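Long-range contacts in beta-porphyranase B (Bacteroides plebeius, PDB 4AWD), which hydrolyses the sulfated red-algal polysaccharide porphyran at beta-D-galactopyranose-(1->4)-alpha-L-galactopyranose-6-sulfate linkages, releasing mostly a sulfated disaccharide: residues W68-P73 against F84-V89; L96-T101 against I284-Y289; A142-M147 against S236-H241; M147-W152 against S307-D312; I180-I185 against Q202-T207. All coordinates share one frame; numbering follows the deposited sequence.

Contact 1. Residues W68-P73 against F84-V89; sequences WHAKSP and FKAENV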
# COMPACT_ATOMS: atom_id res chain seq x y z
N TRP A 68 4.96 2.11 14.44
CA TRP A 68 4.63 1.03 13.50
C TRP A 68 4.28 -0.28 14.18
O TRP A 68 4.88 -0.64 15.19
CB TRP A 68 5.80 0.77 12.53
CG TRP A 68 6.28 1.97 11.83
CD1 TRP A 68 7.42 2.66 12.11
CD2 TRP A 68 5.65 2.66 10.74
NE1 TRP A 68 7.55 3.72 11.25
CE2 TRP A 68 6.47 3.75 10.41
CE3 TRP A 68 4.47 2.45 10.01
CZ2 TRP A 68 6.15 4.65 9.39
CZ3 TRP A 68 4.16 3.34 8.99
CH2 TRP A 68 5.00 4.42 8.69
N HIS A 69 3.33 -1.00 13.61
CA HIS A 69 3.13 -2.41 13.93
C HIS A 69 3.93 -3.25 12.93
O HIS A 69 3.64 -3.19 11.72
CB HIS A 69 1.66 -2.80 13.80
CG HIS A 69 0.76 -2.14 14.80
ND1 HIS A 69 0.80 -2.43 16.15
CD2 HIS A 69 -0.25 -1.25 14.64
CE1 HIS A 69 -0.13 -1.74 16.78
NE2 HIS A 69 -0.78 -1.01 15.88
N ALA A 70 4.91 -4.01 13.42
CA ALA A 70 5.73 -4.90 12.56
C ALA A 70 4.87 -5.98 11.90
O ALA A 70 5.10 -6.34 10.73
CB ALA A 70 6.87 -5.55 13.36
N LYS A 71 3.91 -6.50 12.66
CA LYS A 71 2.86 -7.34 12.12
C LYS A 71 1.52 -6.61 12.23
O LYS A 71 0.96 -6.45 13.33
CB LYS A 71 2.80 -8.69 12.83
CG LYS A 71 1.96 -9.72 12.09
CD LYS A 71 1.22 -10.63 13.06
CE LYS A 71 0.76 -11.96 12.42
NZ LYS A 71 0.01 -11.78 11.15
N SER A 72 1.00 -6.18 11.08
CA SER A 72 -0.28 -5.48 11.05
C SER A 72 -1.37 -6.23 11.82
O SER A 72 -1.56 -7.42 11.61
CB SER A 72 -0.74 -5.29 9.60
OG SER A 72 -2.12 -4.96 9.56
N PRO A 73 -2.08 -5.53 12.71
CA PRO A 73 -3.24 -6.14 13.39
C PRO A 73 -4.49 -6.21 12.50
O PRO A 73 -5.50 -6.79 12.90
CB PRO A 73 -3.50 -5.19 14.55
CG PRO A 73 -3.04 -3.86 14.06
CD PRO A 73 -1.89 -4.12 13.10
N PHE A 84 1.86 -13.25 6.85
CA PHE A 84 2.77 -12.19 7.31
C PHE A 84 3.37 -12.53 8.67
O PHE A 84 2.67 -12.96 9.57
CB PHE A 84 2.05 -10.85 7.39
CG PHE A 84 1.07 -10.59 6.24
CD1 PHE A 84 1.54 -10.34 4.95
CD2 PHE A 84 -0.30 -10.53 6.48
CE1 PHE A 84 0.63 -10.08 3.90
CE2 PHE A 84 -1.21 -10.31 5.48
CZ PHE A 84 -0.75 -10.06 4.17
N LYS A 85 4.67 -12.33 8.82
CA LYS A 85 5.28 -12.52 10.12
C LYS A 85 6.10 -11.31 10.52
O LYS A 85 6.75 -10.68 9.68
CB LYS A 85 6.14 -13.78 10.11
CG LYS A 85 5.38 -15.05 9.83
CD LYS A 85 4.49 -15.42 11.00
CE LYS A 85 3.87 -16.78 10.77
NZ LYS A 85 2.54 -16.93 11.38
N ALA A 86 6.08 -11.01 11.81
CA ALA A 86 6.89 -9.92 12.37
C ALA A 86 8.38 -10.12 12.11
O ALA A 86 9.09 -9.15 11.82
CB ALA A 86 6.62 -9.76 13.88
N GLU A 87 8.84 -11.36 12.19
CA GLU A 87 10.26 -11.70 11.99
C GLU A 87 10.78 -11.37 10.59
O GLU A 87 12.00 -11.31 10.39
CB GLU A 87 10.53 -13.19 12.29
CG GLU A 87 10.22 -13.63 13.72
CD GLU A 87 8.71 -13.70 14.00
OE1 GLU A 87 7.92 -13.93 13.05
OE2 GLU A 87 8.31 -13.51 15.16
N ASN A 88 9.87 -11.17 9.63
CA ASN A 88 10.23 -10.83 8.25
C ASN A 88 10.43 -9.33 8.02
O ASN A 88 10.75 -8.91 6.89
CB ASN A 88 9.19 -11.36 7.26
CG ASN A 88 9.23 -12.87 7.11
OD1 ASN A 88 9.10 -13.61 8.09
ND2 ASN A 88 9.40 -13.32 5.89
N VAL A 89 10.22 -8.56 9.08
CA VAL A 89 10.30 -7.10 9.03
C VAL A 89 11.50 -6.66 9.86
O VAL A 89 11.59 -6.96 11.06
CB VAL A 89 9.02 -6.45 9.58
CG1 VAL A 89 9.13 -4.93 9.54
CG2 VAL A 89 7.81 -6.91 8.79
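Two irregular connections at the edge of the beta-sandwich meet here: the turn that follows strand 68-69, carrying Ala70 and Lys71, and the loop from Phe84 to Val89 with its short 3-10 segment 86-88. Ala70 and Ala86 face each other through their methyl groups, CB to CB 4.2 Å. Both are small enough for two turns of backbone to come close together. Val89 adds one branch: its CG2 rests 3.4 Å from Ala70 O, a position that follows from CG1 lying anti to the backbone N (chi1 179°), which turns CG2 back beside that nitrogen. Lys71 begins as an apolar neighbour, its CB 4.1 Å from Ala86 CB, and ends as a polar one. The chain bends at chi2 and again at chi4, bringing CE to 3.6 Å from Phe84 O and letting NZ make a weak hydrogen bond to the same Phe84 O at 3.3 Å. NZ has its stronger partner in the carbonyl of Thr76, so the ammonium group links two backbone oxygens. Phe84 itself packs edge-to-face with Trp75, a probable substrate-binding residue, and Ser72 bonds to His283. The arrangement belongs to the loops bordering the substrate cleft of a GH16 beta-jelly-roll.

Contact 2. Residues L96-T101 against I284-Y289; sequences LRIINT and IVTETY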
# COMPACT_ATOMS: atom_id res chain seq x y z
N LEU A 96 13.75 0.12 5.69
CA LEU A 96 12.81 -0.87 6.14
C LEU A 96 12.93 -2.04 5.17
O LEU A 96 12.90 -1.86 3.95
CB LEU A 96 11.38 -0.31 6.12
CG LEU A 96 10.26 -1.32 6.39
CD1 LEU A 96 10.29 -1.83 7.85
CD2 LEU A 96 8.90 -0.73 6.04
N ARG A 97 13.09 -3.24 5.72
CA ARG A 97 13.24 -4.45 4.92
C ARG A 97 12.09 -5.37 5.22
O ARG A 97 11.90 -5.77 6.38
CB ARG A 97 14.51 -5.20 5.30
CG ARG A 97 15.78 -4.59 4.80
CD ARG A 97 16.91 -5.17 5.59
NE ARG A 97 18.21 -4.80 5.06
CZ ARG A 97 19.32 -5.49 5.34
NH1 ARG A 97 19.25 -6.57 6.12
NH2 ARG A 97 20.49 -5.11 4.81
N ILE A 98 11.34 -5.72 4.19
CA ILE A 98 10.35 -6.79 4.31
C ILE A 98 10.79 -7.96 3.44
O ILE A 98 10.72 -7.87 2.22
CB ILE A 98 8.91 -6.35 3.94
CG1 ILE A 98 8.48 -5.09 4.73
CG2 ILE A 98 7.95 -7.51 4.22
CD1 ILE A 98 7.09 -4.52 4.33
N ILE A 99 11.25 -9.03 4.08
CA ILE A 99 11.81 -10.17 3.36
C ILE A 99 10.76 -11.27 3.21
O ILE A 99 9.94 -11.48 4.12
CB ILE A 99 13.15 -10.70 4.01
CG1 ILE A 99 13.89 -11.66 3.07
CG2 ILE A 99 12.92 -11.29 5.42
CD1 ILE A 99 15.29 -12.11 3.56
N ASN A 100 10.76 -11.95 2.06
CA ASN A 100 9.91 -13.12 1.83
C ASN A 100 10.69 -14.41 2.06
O ASN A 100 11.77 -14.59 1.51
CB ASN A 100 9.35 -13.11 0.41
CG ASN A 100 8.73 -11.80 0.05
OD1 ASN A 100 7.88 -11.29 0.78
ND2 ASN A 100 9.18 -11.21 -1.05
N THR A 101 10.13 -15.30 2.88
CA THR A 101 10.82 -16.52 3.25
C THR A 101 9.88 -17.71 3.12
O THR A 101 8.66 -17.54 3.12
CB THR A 101 11.31 -16.47 4.72
OG1 THR A 101 10.17 -16.33 5.59
CG2 THR A 101 12.29 -15.30 4.94
N ILE A 284 2.06 -1.38 4.73
CA ILE A 284 3.23 -1.66 3.91
C ILE A 284 3.34 -3.18 3.83
O ILE A 284 3.64 -3.83 4.81
CB ILE A 284 4.52 -1.00 4.47
CG1 ILE A 284 4.25 0.46 4.88
CG2 ILE A 284 5.62 -1.07 3.42
CD1 ILE A 284 5.42 1.19 5.54
N VAL A 285 3.08 -3.73 2.65
CA VAL A 285 2.73 -5.15 2.54
C VAL A 285 3.45 -5.91 1.43
O VAL A 285 3.64 -5.40 0.33
CB VAL A 285 1.21 -5.32 2.36
CG1 VAL A 285 0.85 -6.76 2.04
CG2 VAL A 285 0.47 -4.86 3.60
N THR A 286 3.80 -7.15 1.74
CA THR A 286 4.44 -8.08 0.82
C THR A 286 3.50 -9.30 0.70
O THR A 286 3.26 -10.02 1.68
CB THR A 286 5.82 -8.44 1.42
OG1 THR A 286 6.85 -7.77 0.68
CG2 THR A 286 6.04 -9.88 1.45
N GLU A 287 2.93 -9.52 -0.49
CA GLU A 287 1.85 -10.50 -0.58
C GLU A 287 1.90 -11.36 -1.82
O GLU A 287 2.74 -11.20 -2.74
CB GLU A 287 0.48 -9.83 -0.50
CG GLU A 287 -0.13 -9.48 -1.85
CD GLU A 287 -0.87 -8.15 -1.81
OE1 GLU A 287 -0.18 -7.11 -1.71
OE2 GLU A 287 -2.12 -8.16 -1.87
N THR A 288 1.02 -12.34 -1.82
CA THR A 288 0.94 -13.23 -2.95
C THR A 288 -0.47 -12.98 -3.59
O THR A 288 -1.45 -12.65 -2.88
CB THR A 288 1.32 -14.68 -2.42
OG1 THR A 288 2.07 -15.44 -3.38
CG2 THR A 288 0.19 -15.40 -1.96
N TYR A 289 -0.53 -13.04 -4.93
CA TYR A 289 -1.77 -12.78 -5.70
C TYR A 289 -2.27 -14.04 -6.40
O TYR A 289 -1.46 -14.82 -6.91
CB TYR A 289 -1.52 -11.78 -6.82
CG TYR A 289 -1.17 -10.37 -6.42
CD1 TYR A 289 -2.11 -9.54 -5.79
CD2 TYR A 289 0.07 -9.83 -6.75
CE1 TYR A 289 -1.80 -8.23 -5.46
CE2 TYR A 289 0.39 -8.54 -6.42
CZ TYR A 289 -0.54 -7.74 -5.78
OH TYR A 289 -0.19 -6.43 -5.47
O HOH W 1 8.09 -8.62 -1.96
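Water 1 is gripped by four groups, two of them in this contact: it accepts a hydrogen bond from Asn100 ND2 at 3.0 Å and is hydrogen-bonded to Thr286 OG1, also at 3.0 Å, while Ser148 O and Thr309 OG1 hold it from elsewhere. An amide and a hydroxyl suit this place because each offers a polar atom to a buried water. Asn100 and Thr286 approach from opposite directions, but the fit between the amide oxygen and the threonine methyl is implausibly tight in the model and that detail is doubtful. Further along, the contact becomes mainly aliphatic. Ile98 slides past Thr286 in the opposite sense, its CG2 lying 3.6 Å from Thr286 CB. With CG1 placed beside the backbone N (chi1 -53°) and the chain then extended, Ile98 carries CD1 over to Ile284, 3.6 Å from Ile284 O and 3.9 Å from Ile284 CG2. Leu96 and Ile284 finish the row tip to tip, CD2 to CD1 at 4.0 Å. Branched aliphatic residues suit the interior between two layers of strands, and Tyr311 and Val124 close around the same isoleucines. Val285 and Glu287 point their CB atoms the other way, Glu287 forming a salt bridge with Arg79, both probable substrate ligands. One face of strand 281-285 and its extension thus packs on the core while the other serves the cleft, as in the concave sheet of a GH16 beta-sandwich.

Contact 3. Residues A142-M147 against S236-H241; sequences ASLTTM and SAEDFH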
# COMPACT_ATOMS: atom_id res chain seq x y z
N ALA A 142 11.63 -2.95 -5.31
CA ALA A 142 10.86 -4.22 -5.20
C ALA A 142 11.77 -5.41 -5.05
O ALA A 142 12.90 -5.40 -5.53
CB ALA A 142 9.91 -4.42 -6.39
N SER A 143 11.28 -6.45 -4.36
CA SER A 143 11.97 -7.74 -4.31
C SER A 143 11.98 -8.33 -5.71
O SER A 143 11.02 -8.12 -6.46
CB SER A 143 11.27 -8.68 -3.34
OG SER A 143 9.95 -8.97 -3.79
N LEU A 144 13.06 -9.04 -6.06
CA LEU A 144 13.15 -9.78 -7.33
C LEU A 144 12.45 -11.13 -7.14
O LEU A 144 13.07 -12.18 -7.00
CB LEU A 144 14.59 -9.95 -7.80
CG LEU A 144 14.80 -10.25 -9.31
CD1 LEU A 144 14.36 -9.10 -10.18
CD2 LEU A 144 16.25 -10.61 -9.64
N THR A 145 11.13 -11.06 -7.17
CA THR A 145 10.29 -12.09 -6.60
C THR A 145 8.91 -11.90 -7.22
O THR A 145 8.58 -10.80 -7.67
CB THR A 145 10.27 -11.87 -5.06
OG1 THR A 145 11.11 -12.83 -4.41
CG2 THR A 145 8.90 -11.89 -4.49
N THR A 146 8.11 -12.97 -7.24
CA THR A 146 6.73 -12.90 -7.69
C THR A 146 5.73 -12.57 -6.57
O THR A 146 4.52 -12.80 -6.72
CB THR A 146 6.27 -14.21 -8.37
OG1 THR A 146 6.62 -15.31 -7.53
CG2 THR A 146 6.89 -14.38 -9.77
N MET A 147 6.24 -12.05 -5.46
CA MET A 147 5.40 -11.48 -4.40
C MET A 147 5.42 -9.95 -4.49
O MET A 147 6.40 -9.36 -4.97
CB MET A 147 5.84 -11.96 -3.01
CG MET A 147 5.38 -13.37 -2.72
SD MET A 147 5.97 -14.09 -1.18
CE MET A 147 5.13 -13.08 0.04
N SER A 236 10.61 -2.38 -11.39
CA SER A 236 10.49 -2.03 -9.98
C SER A 236 11.58 -2.63 -9.08
O SER A 236 11.95 -2.05 -8.07
CB SER A 236 9.10 -2.35 -9.45
OG SER A 236 8.80 -3.72 -9.66
N ALA A 237 12.12 -3.78 -9.48
CA ALA A 237 13.15 -4.49 -8.70
C ALA A 237 14.59 -4.04 -8.98
O ALA A 237 15.50 -4.39 -8.24
CB ALA A 237 13.03 -5.98 -8.91
N GLU A 238 14.79 -3.26 -10.03
CA GLU A 238 16.16 -2.88 -10.42
C GLU A 238 16.69 -1.67 -9.65
O GLU A 238 17.91 -1.47 -9.57
CB GLU A 238 16.28 -2.62 -11.93
CG GLU A 238 15.88 -3.79 -12.85
CD GLU A 238 16.41 -5.17 -12.43
OE1 GLU A 238 17.43 -5.27 -11.70
OE2 GLU A 238 15.79 -6.19 -12.85
N ASP A 239 15.80 -0.86 -9.10
CA ASP A 239 16.24 0.35 -8.44
C ASP A 239 15.18 0.96 -7.55
O ASP A 239 14.00 0.59 -7.59
CB ASP A 239 16.72 1.38 -9.48
CG ASP A 239 17.90 2.20 -8.99
OD1 ASP A 239 18.24 2.16 -7.78
OD2 ASP A 239 18.48 2.92 -9.83
N PHE A 240 15.63 1.90 -6.73
CA PHE A 240 14.75 2.63 -5.85
C PHE A 240 14.05 3.66 -6.68
O PHE A 240 14.66 4.33 -7.51
CB PHE A 240 15.54 3.33 -4.75
CG PHE A 240 15.91 2.44 -3.61
CD1 PHE A 240 15.02 2.24 -2.56
CD2 PHE A 240 17.16 1.81 -3.59
CE1 PHE A 240 15.35 1.42 -1.50
CE2 PHE A 240 17.50 0.98 -2.55
CZ PHE A 240 16.60 0.78 -1.49
N HIS A 241 12.75 3.78 -6.46
CA HIS A 241 11.99 4.83 -7.08
C HIS A 241 11.00 5.39 -6.08
O HIS A 241 10.71 4.79 -5.05
CB HIS A 241 11.26 4.34 -8.35
CG HIS A 241 12.19 3.91 -9.44
ND1 HIS A 241 12.78 4.80 -10.31
CD2 HIS A 241 12.62 2.68 -9.82
CE1 HIS A 241 13.54 4.14 -11.16
NE2 HIS A 241 13.46 2.85 -10.89
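The two loops come together through one backbone hydrogen bond, Ala142 N to Ser236 O at 2.9 Å with an N-H...O angle of 165°, the donor standing well above the carbonyl plane; the return contact is a CA-H...O approach of Ala237 CA to Ala142 O at 3.3 Å. So close a meeting of main chains suits small side chains. Ala142 CB touches both neighbours, 3.5 Å from Ser236 OG and 4.3 Å from Ala237 CB. Ala237 CB in turn is the hub of the contact, touching Ala142 O and the tip of Leu144. The leucine's CB does not aim at the other loop; it is CG, swung anti to the backbone N (chi1 -159°), that lets CD1 reach Ala237 CB at 3.6 Å. Leu144 is the centre of an inverse gamma turn, which bends the chain just there. Its CD1 also lies 4.2 Å from Glu238 OE2, where the apolar patch meets the solvent-exposed Glu238. This is packing between the loop after strand 134-141 and the loop before strand 241-249, neighbouring antiparallel strands of the beta-sandwich.

Contact 4. Residues M147-W152 against S307-D312; sequences MSSTFW and STTYYD. With CA (calcium ion), chain C.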
# COMPACT_ATOMS: atom_id res chain seq x y z
N MET A 147 6.24 -12.05 -5.46
CA MET A 147 5.40 -11.48 -4.40
C MET A 147 5.42 -9.95 -4.49
O MET A 147 6.40 -9.36 -4.97
CB MET A 147 5.84 -11.96 -3.01
CG MET A 147 5.38 -13.37 -2.72
SD MET A 147 5.97 -14.09 -1.18
CE MET A 147 5.13 -13.08 0.04
N SER A 148 4.33 -9.33 -4.06
CA SER A 148 4.12 -7.90 -4.26
C SER A 148 5.08 -7.07 -3.41
O SER A 148 5.54 -7.52 -2.36
CB SER A 148 2.69 -7.52 -3.88
OG SER A 148 2.49 -7.75 -2.49
N SER A 149 5.38 -5.86 -3.90
CA SER A 149 5.98 -4.80 -3.09
C SER A 149 4.95 -3.69 -3.14
O SER A 149 4.61 -3.23 -4.23
CB SER A 149 7.30 -4.32 -3.70
OG SER A 149 8.24 -5.36 -3.79
N THR A 150 4.43 -3.27 -1.99
CA THR A 150 3.34 -2.30 -1.99
C THR A 150 3.50 -1.20 -0.94
O THR A 150 4.23 -1.36 0.03
CB THR A 150 1.97 -2.97 -1.77
OG1 THR A 150 1.96 -3.62 -0.50
CG2 THR A 150 1.66 -3.99 -2.85
N PHE A 151 2.80 -0.10 -1.18
CA PHE A 151 2.72 1.03 -0.27
C PHE A 151 1.32 1.59 -0.45
O PHE A 151 0.96 2.01 -1.55
CB PHE A 151 3.76 2.11 -0.64
CG PHE A 151 3.68 3.36 0.21
CD1 PHE A 151 3.81 3.30 1.59
CD2 PHE A 151 3.50 4.60 -0.38
CE1 PHE A 151 3.74 4.46 2.38
CE2 PHE A 151 3.46 5.76 0.39
CZ PHE A 151 3.56 5.70 1.77
N TRP A 152 0.53 1.57 0.63
CA TRP A 152 -0.87 1.97 0.56
C TRP A 152 -1.47 2.36 1.89
O TRP A 152 -0.87 2.17 2.95
CB TRP A 152 -1.73 0.85 -0.07
CG TRP A 152 -1.53 -0.53 0.47
CD1 TRP A 152 -0.42 -1.32 0.33
CD2 TRP A 152 -2.51 -1.32 1.16
NE1 TRP A 152 -0.64 -2.55 0.92
CE2 TRP A 152 -1.91 -2.58 1.43
CE3 TRP A 152 -3.83 -1.10 1.58
CZ2 TRP A 152 -2.59 -3.61 2.12
CZ3 TRP A 152 -4.51 -2.12 2.25
CH2 TRP A 152 -3.89 -3.37 2.51
N SER A 307 15.28 -11.44 -2.25
CA SER A 307 13.94 -11.76 -1.74
C SER A 307 13.33 -10.66 -0.87
O SER A 307 12.24 -10.83 -0.32
CB SER A 307 13.99 -13.07 -0.94
OG SER A 307 14.55 -14.10 -1.72
N THR A 308 14.03 -9.54 -0.76
CA THR A 308 13.66 -8.44 0.14
C THR A 308 13.11 -7.24 -0.62
O THR A 308 13.64 -6.85 -1.67
CB THR A 308 14.89 -8.02 0.97
OG1 THR A 308 15.34 -9.15 1.74
CG2 THR A 308 14.58 -6.87 1.91
N THR A 309 12.04 -6.65 -0.09
CA THR A 309 11.57 -5.37 -0.59
C THR A 309 12.17 -4.32 0.33
O THR A 309 12.11 -4.45 1.56
CB THR A 309 10.03 -5.25 -0.58
OG1 THR A 309 9.45 -6.17 -1.52
CG2 THR A 309 9.61 -3.84 -0.96
N TYR A 310 12.75 -3.28 -0.27
CA TYR A 310 13.41 -2.22 0.51
C TYR A 310 12.66 -0.90 0.47
O TYR A 310 12.29 -0.41 -0.59
CB TYR A 310 14.83 -1.99 -0.00
CG TYR A 310 15.76 -3.16 0.13
CD1 TYR A 310 16.49 -3.36 1.30
CD2 TYR A 310 15.92 -4.06 -0.93
CE1 TYR A 310 17.36 -4.44 1.42
CE2 TYR A 310 16.80 -5.13 -0.82
CZ TYR A 310 17.51 -5.31 0.35
OH TYR A 310 18.37 -6.38 0.47
N TYR A 311 12.46 -0.32 1.65
CA TYR A 311 11.89 1.01 1.73
C TYR A 311 12.91 1.91 2.40
O TYR A 311 13.19 1.76 3.60
CB TYR A 311 10.58 0.99 2.53
CG TYR A 311 9.54 0.03 2.00
CD1 TYR A 311 9.59 -1.33 2.32
CD2 TYR A 311 8.51 0.48 1.18
CE1 TYR A 311 8.64 -2.21 1.83
CE2 TYR A 311 7.55 -0.40 0.68
CZ TYR A 311 7.62 -1.74 1.02
OH TYR A 311 6.67 -2.61 0.53
N ASP A 312 13.46 2.83 1.62
CA ASP A 312 14.42 3.82 2.11
C ASP A 312 13.74 4.77 3.09
O ASP A 312 14.30 5.14 4.12
CB ASP A 312 15.03 4.61 0.95
CG ASP A 312 16.20 5.49 1.38
OD1 ASP A 312 16.56 5.45 2.57
OD2 ASP A 312 16.75 6.21 0.53
CA CA C . 16.57 5.58 4.96
O HOH W 1 8.09 -8.62 -1.96
O HOH W 2 16.43 7.93 4.83
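Ser149 and Thr309 both set their hydroxyl beside the backbone N, with chi1 near -60°, and this matching choice brings Ser149 OG and Thr309 OG1 to 2.7 Å, a hydrogen-bonding distance at which the proton's place is not settled. The threonine methyl comes along, its CG2 3.6 Å from Ser149 CB, so the methyl packs against the serine CB. Water 1 donates to Ser148 O at 2.8 Å and bonds Thr309 OG1 as well, which makes the threonine hydroxyl a junction between two strands. Tyr311 spans the gap further along: its CG also lies beside the backbone N, and the long ring carries OH to Thr150 O, donating a bond of 2.8 Å. The donor is tilted 24° from the carbonyl plane, and the carbonyl oxygen meets the ring at its edge. A tyrosine suits a buried site where a distant backbone oxygen must be met. At the corner that follows, Asp312 binds calcium through O and OD1, with Glu57, Asn59 and Gly94 completing the protein ligands. Strands 149-152 and 308-311 approach to 8.2 Å between axes, at 37°, as facing layers; strands 95-107 and 134-141 flank the second, while 168-182 and 281-285 flank the first.

Contact 5. Residues I180-I185 against Q202-T207; sequences IETMGI and QMNSNT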
# COMPACT_ATOMS: atom_id res chain seq x y z
N ILE A 180 1.27 2.30 -4.66
CA ILE A 180 1.94 1.42 -5.61
C ILE A 180 1.74 -0.05 -5.28
O ILE A 180 1.83 -0.45 -4.12
CB ILE A 180 3.47 1.75 -5.78
CG1 ILE A 180 4.11 0.89 -6.89
CG2 ILE A 180 4.24 1.61 -4.43
CD1 ILE A 180 3.54 1.16 -8.31
N GLU A 181 1.44 -0.83 -6.32
CA GLU A 181 1.61 -2.28 -6.32
C GLU A 181 2.54 -2.63 -7.47
O GLU A 181 2.36 -2.13 -8.58
CB GLU A 181 0.27 -2.99 -6.54
CG GLU A 181 -0.81 -2.72 -5.52
CD GLU A 181 -2.10 -3.43 -5.85
OE1 GLU A 181 -2.15 -4.68 -5.72
OE2 GLU A 181 -3.08 -2.76 -6.26
N THR A 182 3.57 -3.44 -7.22
CA THR A 182 4.34 -4.10 -8.29
C THR A 182 4.80 -5.45 -7.77
O THR A 182 4.59 -5.76 -6.59
CB THR A 182 5.63 -3.40 -8.64
OG1 THR A 182 6.12 -2.73 -7.48
CG2 THR A 182 5.47 -2.45 -9.78
N MET A 183 5.41 -6.25 -8.64
CA MET A 183 6.26 -7.35 -8.22
C MET A 183 7.48 -7.32 -9.14
O MET A 183 7.39 -6.80 -10.25
CB MET A 183 5.53 -8.70 -8.28
CG MET A 183 5.06 -9.14 -9.65
SD MET A 183 4.24 -10.75 -9.64
CE MET A 183 2.74 -10.42 -8.72
N GLY A 184 8.60 -7.87 -8.69
CA GLY A 184 9.82 -7.76 -9.45
C GLY A 184 9.92 -8.67 -10.66
O GLY A 184 10.57 -8.32 -11.65
N ILE A 185 9.32 -9.85 -10.56
CA ILE A 185 9.33 -10.83 -11.66
C ILE A 185 7.90 -11.13 -12.13
O ILE A 185 6.99 -11.30 -11.30
CB ILE A 185 9.97 -12.19 -11.23
CG1 ILE A 185 11.43 -12.00 -10.77
CG2 ILE A 185 9.86 -13.21 -12.38
CD1 ILE A 185 12.04 -13.24 -10.05
N GLN A 202 4.88 -0.41 -14.57
CA GLN A 202 3.72 0.44 -14.70
C GLN A 202 3.37 1.02 -13.33
O GLN A 202 3.57 0.35 -12.31
CB GLN A 202 2.50 -0.31 -15.32
CG GLN A 202 2.74 -0.99 -16.72
CD GLN A 202 2.86 -0.01 -17.91
OE1 GLN A 202 2.58 1.18 -17.76
NE2 GLN A 202 3.28 -0.52 -19.09
N MET A 203 2.89 2.26 -13.31
CA MET A 203 2.45 2.90 -12.08
C MET A 203 1.07 2.36 -11.77
O MET A 203 0.05 2.97 -12.12
CB MET A 203 2.41 4.43 -12.26
CG MET A 203 2.15 5.27 -11.01
SD MET A 203 3.50 5.18 -9.82
CE MET A 203 2.79 6.05 -8.42
N ASN A 204 1.04 1.18 -11.16
CA ASN A 204 -0.21 0.57 -10.71
C ASN A 204 -0.68 1.18 -9.38
O ASN A 204 -0.23 0.79 -8.31
CB ASN A 204 -0.06 -0.94 -10.60
CG ASN A 204 0.70 -1.54 -11.75
OD1 ASN A 204 0.26 -1.48 -12.90
ND2 ASN A 204 1.87 -2.10 -11.45
N SER A 205 -1.58 2.14 -9.48
CA SER A 205 -2.16 2.78 -8.29
C SER A 205 -3.63 2.50 -8.40
O SER A 205 -4.07 2.02 -9.44
CB SER A 205 -1.90 4.28 -8.31
OG SER A 205 -0.52 4.54 -8.39
N ASN A 206 -4.38 2.78 -7.34
CA ASN A 206 -5.79 2.46 -7.36
C ASN A 206 -6.54 3.01 -6.16
O ASN A 206 -5.94 3.40 -5.16
CB ASN A 206 -5.95 0.93 -7.41
CG ASN A 206 -7.14 0.47 -8.25
OD1 ASN A 206 -7.99 1.28 -8.66
ND2 ASN A 206 -7.22 -0.84 -8.48
N THR A 207 -7.87 3.05 -6.29
CA THR A 207 -8.75 3.41 -5.19
C THR A 207 -9.86 2.39 -5.10
O THR A 207 -10.34 1.88 -6.13
CB THR A 207 -9.42 4.76 -5.43
OG1 THR A 207 -10.33 4.65 -6.54
CG2 THR A 207 -8.38 5.87 -5.70
O HOH W 3 -5.77 -2.66 -6.60
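Asn204 reaches to the edge of strand 180-182 from its CB, which lies 3.4 Å from Glu181 O. CG, set beside the backbone N (chi1 -42°), stands 3.6 Å from the same oxygen, and at the tip ND2 donates to Glu181 O at 2.9 Å with an N-H...O angle of 166°. The acceptor lies almost in the amide plane, and ND2 also bonds Trp199 O. Beside it ND2 passes Thr182 CG2, the two side chains crossing at about a right angle. The amide thus stands in for a backbone N-H where the antiparallel strands 168-182 and 204-213 begin to splay in the cleft-forming sheet of this GH16 jelly-roll. The main chains keep one good bond, Glu181 N to Asn204 O at 3.1 Å, lying in the carbonyl plane. Glu181, the probable proton donor, is held at its far end by Tyr289 OH on OE1, while water 3 donates to OE2 and accepts from Asn206 ND2. On the other face Ile180 lays CD1 against the Asn204 backbone, 3.8 Å from Asn204 N, and reaches to 4.3 Å from Met203 SD.

Overall arrangement
Contacts 2 and 4 lie closest, with centres about 6 Å apart, and share water 1; Val285 O to Thr150 OG1 (2.6 Å) and Glu287 N to Ser148 OG (2.7 Å) tie 284-289 to 147-152. Contact 4 passes the link on to contact 5 through Ser149 N to Thr182 O (2.8 Å). Contacts 2 and 5 meet at the active site, the side chains of Glu287 and the probable catalytic acid Glu181 about 5 Å apart. Contact 3 shares Met147 with contact 4 and joins contact 5 through Thr145 O to Ile185 N (3.1 Å). Contact 1 borders contact 2, Asn88 ND2 reaching Ile99 O at 2.6 Å. The calcium sits at contact 4's far corner.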